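Local coordinates for transcriptional regulator, LacI family protein (Rhodococcus jostii, PDB 3K9C) that probably acts as a DNA-binding transcription factor of the LacI family, recognising regulatory DNA and carrying a periplasmic-binding-protein-like domain, at residues P51-E55 against K56-Q60; A240-M243 against A244-V248. One frame throughout, in Å; residues are numbered along the deposited sequence.

Interaction 1: residues P51-E55 against K56-Q60; sequences PSRAE and KVAVQ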
loop_
_atom_site.group_PDB
_atom_site.type_symbol
_atom_site.label_atom_id
_atom_site.label_comp_id
_atom_site.label_asym_id
_atom_site.label_seq_id
_atom_site.Cartn_x
_atom_site.Cartn_y
_atom_site.Cartn_z
ATOM N N PRO B 51 -3.368 6.458 10.932
ATOM C CA PRO B 51 -2.963 6.658 12.329
ATOM C C PRO B 51 -3.308 8.037 12.880
ATOM O O PRO B 51 -3.764 8.153 14.012
ATOM C CB PRO B 51 -1.456 6.402 12.296
ATOM C CG PRO B 51 -1.327 5.362 11.217
ATOM C CD PRO B 51 -2.253 5.907 10.141
ATOM N N SER B 52 -3.099 9.081 12.083
ATOM C CA SER B 52 -3.404 10.427 12.547
ATOM C C SER B 52 -4.808 10.879 12.170
ATOM O O SER B 52 -5.136 12.052 12.306
ATOM C CB SER B 52 -2.374 11.436 12.012
ATOM O OG SER B 52 -2.442 11.571 10.604
ATOM N N ARG B 53 -5.639 9.961 11.682
ATOM C CA ARG B 53 -7.005 10.335 11.323
ATOM C C ARG B 53 -7.986 9.234 11.690
ATOM O O ARG B 53 -8.252 8.330 10.894
ATOM C CB ARG B 53 -7.119 10.673 9.828
ATOM C CG ARG B 53 -8.258 11.666 9.559
ATOM C CD ARG B 53 -8.285 12.225 8.145
ATOM N NE ARG B 53 -9.159 11.434 7.296
ATOM C CZ ARG B 53 -10.323 11.845 6.806
ATOM N NH1 ARG B 53 -10.776 13.060 7.067
ATOM N NH2 ARG B 53 -11.044 11.021 6.067
ATOM N N ALA B 54 -8.519 9.326 12.905
ATOM C CA ALA B 54 -9.463 8.339 13.426
ATOM C C ALA B 54 -10.656 8.077 12.520
ATOM O O ALA B 54 -11.129 8.972 11.806
ATOM C CB ALA B 54 -9.950 8.768 14.810
ATOM N N GLU B 55 -11.137 6.838 12.555
ATOM C CA GLU B 55 -12.282 6.451 11.749
ATOM C C GLU B 55 -13.488 7.310 12.102
ATOM O O GLU B 55 -14.359 7.552 11.264
ATOM C CB GLU B 55 -12.608 4.973 11.951
ATOM C CG GLU B 55 -13.914 4.558 11.291
ATOM C CD GLU B 55 -14.093 3.062 11.236
ATOM O OE1 GLU B 55 -13.704 2.390 12.218
ATOM O OE2 GLU B 55 -14.629 2.562 10.218
ATOM N N LYS B 56 -13.536 7.774 13.346
ATOM C CA LYS B 56 -14.623 8.633 13.791
ATOM C C LYS B 56 -14.554 9.948 13.003
ATOM O O LYS B 56 -15.571 10.475 12.549
ATOM C CB LYS B 56 -14.481 8.907 15.294
ATOM C CG LYS B 56 -15.639 9.672 15.907
ATOM C CD LYS B 56 -15.389 9.962 17.390
ATOM C CE LYS B 56 -14.244 10.956 17.587
ATOM N NZ LYS B 56 -13.891 11.175 19.031
ATOM N N VAL B 57 -13.343 10.469 12.840
ATOM C CA VAL B 57 -13.130 11.719 12.108
ATOM C C VAL B 57 -13.470 11.538 10.626
ATOM O O VAL B 57 -14.065 12.413 9.993
ATOM C CB VAL B 57 -11.659 12.184 12.235
ATOM C CG1 VAL B 57 -11.416 13.425 11.383
ATOM C CG2 VAL B 57 -11.331 12.465 13.704
ATOM N N ALA B 58 -13.092 10.390 10.082
ATOM C CA ALA B 58 -13.351 10.089 8.685
ATOM C C ALA B 58 -14.856 10.010 8.405
ATOM O O ALA B 58 -15.333 10.530 7.389
ATOM C CB ALA B 58 -12.682 8.781 8.314
ATOM N N VAL B 59 -15.603 9.365 9.296
ATOM C CA VAL B 59 -17.038 9.237 9.083
ATOM C C VAL B 59 -17.739 10.591 9.159
ATOM O O VAL B 59 -18.553 10.907 8.293
ATOM C CB VAL B 59 -17.701 8.263 10.090
ATOM C CG1 VAL B 59 -19.196 8.163 9.805
ATOM C CG2 VAL B 59 -17.053 6.875 9.987
ATOM N N GLN B 60 -17.422 11.397 10.171
ATOM C CA GLN B 60 -18.052 12.710 10.290
ATOM C C GLN B 60 -17.796 13.493 9.011
ATOM O O GLN B 60 -18.637 14.272 8.569
ATOM C CB GLN B 60 -17.489 13.481 11.486
ATOM C CG GLN B 60 -17.542 12.702 12.781
ATOM C CD GLN B 60 -17.002 13.482 13.959
ATOM O OE1 GLN B 60 -16.127 14.340 13.806
ATOM N NE2 GLN B 60 -17.507 13.173 15.154
#
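Arg53 reaches across the first turn of helix 55-63 and lays one face of its guanidinium over Ala58 CA, with NH2 3.6 Å from Ala58 CB. The side chain gets there by leaving the main chain with CG anti to the backbone N (chi1 -153°) and then bending at chi3, which swings the flat group back over the helix. On the way, its aliphatic part passes Val57 at a slant, CG lying 4.0 Å from Val57 CG1. The other methyl of that valine, CG2, packs against Ala54 CB at 4.1 Å, so the two branches of Val57 meet neighbouring residues of the incoming loop. Glu55 and Val59, one turn apart, run side by side and point the same way; Glu55 CG is 4.1 Å from Val59 CG2, while the carboxylate is hydrogen-bonded to Thr75 OG1 and Arg76 N.

Ala54 is the N-cap residue of helix 55-63, which links parallel strands 42-49 and 67-73 in a beta-alpha-beta crossover. Its carbonyl oxygen accepts Ala58 N at 3.0 Å in the carbonyl plane, and also takes a weak, strongly bent bond from Val57 N. The next rung, Val59 N to Glu55 O, is likewise 3.0 Å long, but its donor is tilted 29° from the carbonyl plane.

Beyond the turn, Arg53 NE is hydrogen-bonded to Ala48 O near the end of strand 42-49, and the guanidinium makes a cation-pi contact with Tyr34 of the second subunit. Chemically, the arginine divides its roles: carbon atoms and one guanidinium face cover the helix start, while its N-H groups and charge serve partners outside it. Near the N-terminal end of the helix, the carboxylate of Glu55 is likely to be stabilised as an anion.

Interaction 2: residues A240-M243 against A244-V248; sequences ATHM and AEAAV
In Glu245, CG stands anti to the carbonyl carbon and beside the backbone N (chi1 -59°), which turns the chain back along the helix until CG lies 3.1 Å from Thr241 O. Thr241 has CG2 anti to its own N, placing this methyl 3.9 Å from Glu245 OE2. The two side chains thus lie alongside each other, pointing the same way, as residues one turn apart on a helix can. OE1 of the same carboxylate forms a salt bridge with Arg39. A glutamine in place of Glu245 would probably cost Arg39 this countercharge and leave the salt bridge unmade.

Beneath these side chains runs a regular i to i+4 ladder. Ala244 N meets Ala240 O at 2.7 Å, nearly in line with the carbonyl bond, whereas the bond from Ala246 N to His242 O has its donor tilted 32° from the carbonyl plane. The small Ala246 CB sits obliquely near the His242 ring, 4.4 Å from CD2.

The Thr241 and Glu245 side, with Ala244, lies against helix 24-39 at Gln32, Ile33 and Arg39. The selenomethionine at Met243 reaches Phe25 of that helix and, with Ala246 and Ala247, packs helix 240-255 on the mixed sheet, against Leu92 and Val94 of strand 91-94, Val106 of strand 104-108, and Leu263 and Leu265 of strand 262-270.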
loop_
_atom_site.group_PDB
_atom_site.type_symbol
_atom_site.label_atom_id
_atom_site.label_comp_id
_atom_site.label_asym_id
_atom_site.label_seq_id
_atom_site.Cartn_x
_atom_site.Cartn_y
_atom_site.Cartn_z
ATOM N N ALA B 240 -12.513 -9.790 -4.456
ATOM C CA ALA B 240 -12.737 -8.357 -4.302
ATOM C C ALA B 240 -13.787 -7.774 -5.266
ATOM O O ALA B 240 -14.672 -7.008 -4.853
ATOM C CB ALA B 240 -11.412 -7.621 -4.465
ATOM N N THR B 241 -13.694 -8.126 -6.541
ATOM C CA THR B 241 -14.640 -7.603 -7.515
ATOM C C THR B 241 -16.087 -7.928 -7.146
ATOM O O THR B 241 -16.929 -7.036 -7.099
ATOM C CB THR B 241 -14.344 -8.132 -8.922
ATOM O OG1 THR B 241 -12.985 -7.844 -9.262
ATOM C CG2 THR B 241 -15.255 -7.457 -9.941
ATOM N N HIS B 242 -16.374 -9.194 -6.867
ATOM C CA HIS B 242 -17.738 -9.583 -6.504
ATOM C C HIS B 242 -18.156 -8.986 -5.159
ATOM O O HIS B 242 -19.320 -8.651 -4.951
ATOM C CB HIS B 242 -17.873 -11.105 -6.449
ATOM C CG HIS B 242 -19.274 -11.576 -6.194
ATOM N ND1 HIS B 242 -19.590 -12.903 -5.994
ATOM C CD2 HIS B 242 -20.443 -10.897 -6.116
ATOM C CE1 HIS B 242 -20.893 -13.020 -5.803
ATOM N NE2 HIS B 242 -21.434 -11.817 -5.872
HETATM N N MSE B 243 -17.208 -8.858 -4.240
HETATM C CA MSE B 243 -17.514 -8.282 -2.943
HETATM C C MSE B 243 -17.854 -6.795 -3.113
HETATM O O MSE B 243 -18.781 -6.290 -2.486
HETATM C CB MSE B 243 -16.327 -8.458 -1.996
HETATM C CG MSE B 243 -16.674 -8.223 -0.538
HETATM SE SE MSE B 243 -15.184 -8.718 0.610
HETATM C CE MSE B 243 -15.493 -10.623 0.578
ATOM N N ALA B 244 -17.111 -6.105 -3.974
ATOM C CA ALA B 244 -17.349 -4.683 -4.226
ATOM C C ALA B 244 -18.713 -4.454 -4.880
ATOM O O ALA B 244 -19.450 -3.547 -4.492
ATOM C CB ALA B 244 -16.250 -4.116 -5.113
ATOM N N GLU B 245 -19.046 -5.273 -5.878
ATOM C CA GLU B 245 -20.326 -5.142 -6.572
ATOM C C GLU B 245 -21.481 -5.400 -5.616
ATOM O O GLU B 245 -22.502 -4.718 -5.668
ATOM C CB GLU B 245 -20.424 -6.132 -7.743
ATOM C CG GLU B 245 -19.354 -5.989 -8.799
ATOM C CD GLU B 245 -19.741 -6.666 -10.107
ATOM O OE1 GLU B 245 -20.708 -6.200 -10.749
ATOM O OE2 GLU B 245 -19.084 -7.660 -10.495
ATOM N N ALA B 246 -21.315 -6.396 -4.750
ATOM C CA ALA B 246 -22.338 -6.760 -3.778
ATOM C C ALA B 246 -22.534 -5.650 -2.747
ATOM O O ALA B 246 -23.663 -5.361 -2.336
ATOM C CB ALA B 246 -21.957 -8.050 -3.089
ATOM N N ALA B 247 -21.436 -5.027 -2.329
ATOM C CA ALA B 247 -21.516 -3.948 -1.359
ATOM C C ALA B 247 -22.273 -2.762 -1.966
ATOM O O ALA B 247 -23.136 -2.167 -1.309
ATOM C CB ALA B 247 -20.112 -3.527 -0.928
ATOM N N VAL B 248 -21.946 -2.420 -3.213
ATOM C CA VAL B 248 -22.613 -1.312 -3.896
ATOM C C VAL B 248 -24.110 -1.605 -4.087
ATOM O O VAL B 248 -24.941 -0.733 -3.832
ATOM C CB VAL B 248 -21.965 -1.007 -5.285
ATOM C CG1 VAL B 248 -22.874 -0.096 -6.107
ATOM C CG2 VAL B 248 -20.626 -0.317 -5.092
#

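From the N terminus, the chain first forms interaction 1, where the loop after strand 42-49 turns into helix 55-63. Interaction 2 comes much later, at the start of helix 240-255, just after strand 235-237. Each is a local contact within one continuous run, so neither closes a long loop; they follow in series without nesting or crossing. The centres of interactions 1 and 2 lie about 24 Å apart, and the two do not touch. Both helices nevertheless belong to the same mixed-sheet half of the molecule: the first packs beside strands 13-20 and 42-49, the second beside strands 91-94, 104-108 and 262-270. Interaction 1 also meets the second subunit, whereas interaction 2 stays within its own chain.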